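Local coordinates for D-3-phosphoglycerate dehydrogenase-related protein (Vibrio cholerae, PDB 4S1V), which probably catalyses the NAD-dependent interconversion of a D-2-hydroxyacid and its 2-oxoacid, as a member of the D-isomer-specific dehydrogenases related to phosphoglycerate dehydrogenase, at residues Leu206-Arg211 and Phe234-Arg239; Ala260-Tyr265 and Val283-His288. One frame throughout, in Å; residues are numbered along the deposited sequence.

Interaction 1 of 2, residues Leu206-Arg211 and Phe234-Arg239; sequences LSLHLR and FVNTSR
L208 and F234 make the dense end of this contact: CD1 of L208 lies 3.7 Å from CZ of F234, and the same methyl rests on the amide carbon of N236. L206 joins them through CD2, 3.9 Å from CE1 of F234; the ring, with CG anti to the backbone N (chi1 179°), is carried to where both leucines meet it at a slant. On the other face of the sheet S207 and V235 pack towards helix 104-119. Main-chain bonds tie the strands: V235 N to L206 O (2.7 Å), L208 N to V235 O (3.1 Å). The pair belongs to the beta-alpha-beta unit of strand 205-208, helix 222-226 and strand 233-236, an instance of the Rossmann-type rule that C-terminal strand ends lead into the functional loops. Beyond L208 and N236 both strands end, the segments draw apart, and polar groups take over. S238 OG bridges the gap, donating to L208 O at 2.8 Å, from above the carbonyl plane, while accepting from L210 N at 3.2 Å. An Asx turn, S238 N to N236 OD1, shapes the chain here. The looser side, where H209 and T237 are partly exposed, holds a water that donates to L208 O (2.6 Å), accepts from T237 N and is also hydrogen-bonded to S207 OG. The same water lies above one face of the H209 ring, displaced towards its rim; H209 NE2 bonds only weakly to S207 OG.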
# COMPACT_ATOMS: atom_id res chain seq x y z
N LEU C 206 16.84 -2.98 -21.42
CA LEU C 206 18.28 -3.01 -21.59
C LEU C 206 18.93 -3.93 -20.55
O LEU C 206 18.81 -3.69 -19.34
CB LEU C 206 18.84 -1.60 -21.48
CG LEU C 206 20.27 -1.30 -21.93
CD1 LEU C 206 20.39 0.18 -22.26
CD2 LEU C 206 21.28 -1.68 -20.86
N SER C 207 19.61 -4.98 -21.02
CA SER C 207 20.20 -5.99 -20.14
C SER C 207 21.72 -6.09 -20.29
O SER C 207 22.23 -6.19 -21.42
CB SER C 207 19.54 -7.35 -20.38
OG SER C 207 19.77 -8.22 -19.29
N LEU C 208 22.43 -6.07 -19.17
CA LEU C 208 23.89 -6.18 -19.16
C LEU C 208 24.35 -7.62 -19.03
O LEU C 208 23.93 -8.33 -18.09
CB LEU C 208 24.49 -5.36 -18.02
CG LEU C 208 24.19 -3.85 -17.94
CD1 LEU C 208 24.96 -3.23 -16.79
CD2 LEU C 208 24.52 -3.14 -19.25
N HIS C 209 25.22 -8.05 -19.95
CA HIS C 209 25.86 -9.36 -19.85
C HIS C 209 27.33 -9.25 -20.12
O HIS C 209 27.81 -9.64 -21.18
CB HIS C 209 25.15 -10.38 -20.73
CG HIS C 209 23.67 -10.48 -20.44
ND1 HIS C 209 23.19 -11.26 -19.45
CD2 HIS C 209 22.58 -9.81 -20.98
CE1 HIS C 209 21.85 -11.11 -19.38
NE2 HIS C 209 21.48 -10.23 -20.32
N LEU C 210 28.04 -8.69 -19.15
CA LEU C 210 29.49 -8.47 -19.24
C LEU C 210 30.17 -9.02 -18.01
O LEU C 210 29.58 -9.03 -16.93
CB LEU C 210 29.81 -6.97 -19.30
CG LEU C 210 29.30 -6.16 -20.48
CD1 LEU C 210 29.73 -4.70 -20.31
CD2 LEU C 210 29.82 -6.74 -21.79
N ARG C 211 31.41 -9.47 -18.19
CA ARG C 211 32.28 -9.77 -17.07
C ARG C 211 32.83 -8.47 -16.51
O ARG C 211 33.07 -7.52 -17.27
CB ARG C 211 33.45 -10.66 -17.51
CG ARG C 211 33.09 -12.11 -17.77
CD ARG C 211 34.29 -13.03 -17.57
NE ARG C 211 35.40 -12.70 -18.46
CZ ARG C 211 35.56 -13.19 -19.69
NH1 ARG C 211 34.68 -14.05 -20.19
NH2 ARG C 211 36.60 -12.82 -20.42
N PHE C 234 15.74 -1.21 -17.02
CA PHE C 234 17.17 -1.51 -16.96
C PHE C 234 17.41 -2.79 -16.16
O PHE C 234 16.90 -2.94 -15.05
CB PHE C 234 17.93 -0.34 -16.34
CG PHE C 234 19.40 -0.58 -16.21
CD1 PHE C 234 20.24 -0.34 -17.28
CD2 PHE C 234 19.94 -1.03 -15.01
CE1 PHE C 234 21.61 -0.54 -17.17
CE2 PHE C 234 21.31 -1.25 -14.89
CZ PHE C 234 22.14 -0.99 -15.98
N VAL C 235 18.19 -3.70 -16.72
CA VAL C 235 18.39 -5.00 -16.10
C VAL C 235 19.87 -5.28 -15.89
O VAL C 235 20.67 -5.21 -16.83
CB VAL C 235 17.77 -6.14 -16.94
CG1 VAL C 235 17.79 -7.45 -16.17
CG2 VAL C 235 16.33 -5.81 -17.34
N ASN C 236 20.24 -5.60 -14.65
CA ASN C 236 21.61 -6.02 -14.37
C ASN C 236 21.66 -7.35 -13.62
O ASN C 236 21.39 -7.39 -12.41
CB ASN C 236 22.36 -4.93 -13.60
CG ASN C 236 23.87 -5.12 -13.62
OD1 ASN C 236 24.41 -6.08 -14.21
ND2 ASN C 236 24.58 -4.19 -12.98
N THR C 237 21.98 -8.43 -14.34
CA THR C 237 22.25 -9.74 -13.73
C THR C 237 23.73 -10.10 -13.87
O THR C 237 24.12 -11.28 -13.82
CB THR C 237 21.40 -10.87 -14.37
OG1 THR C 237 21.63 -10.89 -15.78
CG2 THR C 237 19.91 -10.65 -14.10
N SER C 238 24.55 -9.08 -14.07
CA SER C 238 25.98 -9.28 -14.19
C SER C 238 26.77 -8.91 -12.94
O SER C 238 27.07 -9.78 -12.12
CB SER C 238 26.53 -8.52 -15.40
OG SER C 238 26.12 -9.16 -16.60
N ARG C 239 27.11 -7.64 -12.81
CA ARG C 239 27.82 -7.13 -11.64
C ARG C 239 27.45 -5.67 -11.49
O ARG C 239 27.44 -4.92 -12.47
CB ARG C 239 29.35 -7.30 -11.70
CG ARG C 239 29.86 -8.75 -11.68
CD ARG C 239 29.63 -9.42 -10.33
NE ARG C 239 30.21 -10.77 -10.27
CZ ARG C 239 29.55 -11.90 -10.55
NH1 ARG C 239 28.27 -11.88 -10.92
NH2 ARG C 239 30.17 -13.07 -10.46
O HOH W 1 21.50 -8.50 -17.10

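Interaction 2 of 2, residues Ala260-Tyr265 and Val283-His288; sequences AAVDVY and VLCAPH
The last two strands of the parallel Rossmann-type sheet meet here and run out into loops that probably border the active site: H288, hydrogen-bonded through ND1 to E268, is consistent with the histidine-glutamate pair that acts in catalysis in relatives. The strands are joined first by backbone bonds, L284 N to A260 O, V262 N to L284 O and, almost straight at 173°, A286 N to V262 O. A260 CB meets V283 CG2 at 3.9 Å on the face lined by helix 247-254, whereas A261 and L284 lie on the face towards helix 104-119. Past the strands the contact illustrates how a regular sheet hands over to specialised loops. Y265 reaches back to segment 283-288 with the edge of its ring: its hydroxyl donates to A286 O at 2.6 Å, with the carbonyl oxygen in the ring plane, although the hydroxyl itself stands above the carbonyl plane. The next residue, P287, centres an inverse gamma turn and offers its O to Q134 of the second subunit. D263 lays its carboxylate against the main chain of H288, OD1 being 3.4 Å from CA, and its two oxygens accept from the backbone N atoms of L289 and G290. V264 then supplies a CH-pi contact: CG1, anti to the carbonyl carbon (chi1 -69°), stands over the centre of the H288 imidazole, 3.7 Å from its centroid and 10° off the normal. Two kinds of chemistry thus divide the work: the D263 carboxylate fixes the backbone just after H288, with D263 O adding a weak bond from H288 N, while a methyl on one face and the bond from ND1 to E268 limit how the ring can turn.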
# COMPACT_ATOMS: atom_id res chain seq x y z
N ALA C 260 13.69 -0.84 -13.02
CA ALA C 260 14.94 -1.58 -13.03
C ALA C 260 14.72 -2.95 -12.42
O ALA C 260 13.76 -3.15 -11.67
CB ALA C 260 16.04 -0.81 -12.30
N ALA C 261 15.58 -3.90 -12.77
CA ALA C 261 15.59 -5.20 -12.15
C ALA C 261 17.05 -5.59 -11.97
O ALA C 261 17.83 -5.54 -12.92
CB ALA C 261 14.86 -6.21 -13.03
N VAL C 262 17.43 -5.95 -10.74
CA VAL C 262 18.81 -6.32 -10.44
C VAL C 262 18.91 -7.64 -9.65
O VAL C 262 18.05 -7.95 -8.83
CB VAL C 262 19.60 -5.20 -9.72
CG1 VAL C 262 19.83 -4.02 -10.65
CG2 VAL C 262 18.88 -4.74 -8.45
N ASP C 263 19.96 -8.40 -9.93
CA ASP C 263 20.25 -9.66 -9.25
C ASP C 263 21.49 -9.49 -8.38
O ASP C 263 21.82 -10.35 -7.56
CB ASP C 263 20.48 -10.76 -10.29
CG ASP C 263 20.34 -12.17 -9.72
OD1 ASP C 263 19.43 -12.39 -8.90
OD2 ASP C 263 21.14 -13.07 -10.10
N VAL C 264 22.17 -8.37 -8.58
CA VAL C 264 23.53 -8.17 -8.12
C VAL C 264 23.72 -6.78 -7.52
O VAL C 264 23.01 -5.84 -7.88
CB VAL C 264 24.55 -8.41 -9.27
CG1 VAL C 264 24.58 -9.88 -9.65
CG2 VAL C 264 24.20 -7.56 -10.48
N TYR C 265 24.67 -6.66 -6.59
CA TYR C 265 24.84 -5.46 -5.76
C TYR C 265 26.31 -5.24 -5.42
O TYR C 265 27.12 -6.17 -5.49
CB TYR C 265 24.01 -5.58 -4.46
CG TYR C 265 22.60 -6.08 -4.69
CD1 TYR C 265 22.33 -7.45 -4.74
CD2 TYR C 265 21.54 -5.19 -4.91
CE1 TYR C 265 21.05 -7.91 -4.98
CE2 TYR C 265 20.25 -5.65 -5.13
CZ TYR C 265 20.03 -7.02 -5.17
OH TYR C 265 18.77 -7.50 -5.40
N VAL C 283 12.18 -0.70 -8.50
CA VAL C 283 13.31 -1.60 -8.73
C VAL C 283 13.00 -2.98 -8.18
O VAL C 283 12.73 -3.14 -6.98
CB VAL C 283 14.63 -1.07 -8.11
CG1 VAL C 283 15.78 -2.06 -8.31
CG2 VAL C 283 14.99 0.29 -8.70
N LEU C 284 13.03 -3.98 -9.05
CA LEU C 284 12.91 -5.36 -8.62
C LEU C 284 14.30 -5.82 -8.17
O LEU C 284 15.26 -5.73 -8.92
CB LEU C 284 12.35 -6.24 -9.75
CG LEU C 284 12.01 -7.70 -9.44
CD1 LEU C 284 10.90 -8.22 -10.33
CD2 LEU C 284 13.23 -8.62 -9.54
N CYS C 285 14.38 -6.29 -6.92
CA CYS C 285 15.65 -6.73 -6.33
C CYS C 285 15.60 -8.22 -5.97
O CYS C 285 14.78 -8.63 -5.15
CB CYS C 285 15.97 -5.92 -5.06
SG CYS C 285 16.23 -4.15 -5.30
N ALA C 286 16.46 -9.01 -6.61
CA ALA C 286 16.57 -10.44 -6.31
C ALA C 286 17.93 -10.73 -5.68
O ALA C 286 18.90 -10.05 -6.00
CB ALA C 286 16.37 -11.26 -7.57
N PRO C 287 18.00 -11.75 -4.79
CA PRO C 287 19.23 -12.05 -4.04
C PRO C 287 20.26 -12.94 -4.76
O PRO C 287 20.51 -14.08 -4.35
CB PRO C 287 18.69 -12.74 -2.78
CG PRO C 287 17.46 -13.45 -3.26
CD PRO C 287 16.87 -12.59 -4.35
N HIS C 288 20.87 -12.40 -5.81
CA HIS C 288 21.84 -13.11 -6.64
C HIS C 288 21.44 -14.52 -6.96
O HIS C 288 22.16 -15.47 -6.66
CB HIS C 288 23.26 -13.01 -6.07
CG HIS C 288 24.35 -13.10 -7.13
ND1 HIS C 288 25.56 -12.54 -6.97
CD2 HIS C 288 24.35 -13.69 -8.40
CE1 HIS C 288 26.31 -12.77 -8.06
NE2 HIS C 288 25.58 -13.47 -8.94

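In the fold
Along the chain interaction 1 is complete before the first residue of interaction 2, and their centres lie 10 Å apart in one parallel sheet. Strands 205-208, 233-236, 259-262 and 283-285 follow one another across it in chain order, the last being one of its two edge strands within this chain. The middle two join the contacts: F234 O is 2.8 Å from A261 N and N236 N is 3.0 Å from A261 O, both probable hydrogen bonds. Helix 104-119 touches side chains of both interactions. All four segments leave the sheet at the same end, where R239 touches H288, so neighbouring strand ends in the NAD-binding domain bring together residues that probably form the active site.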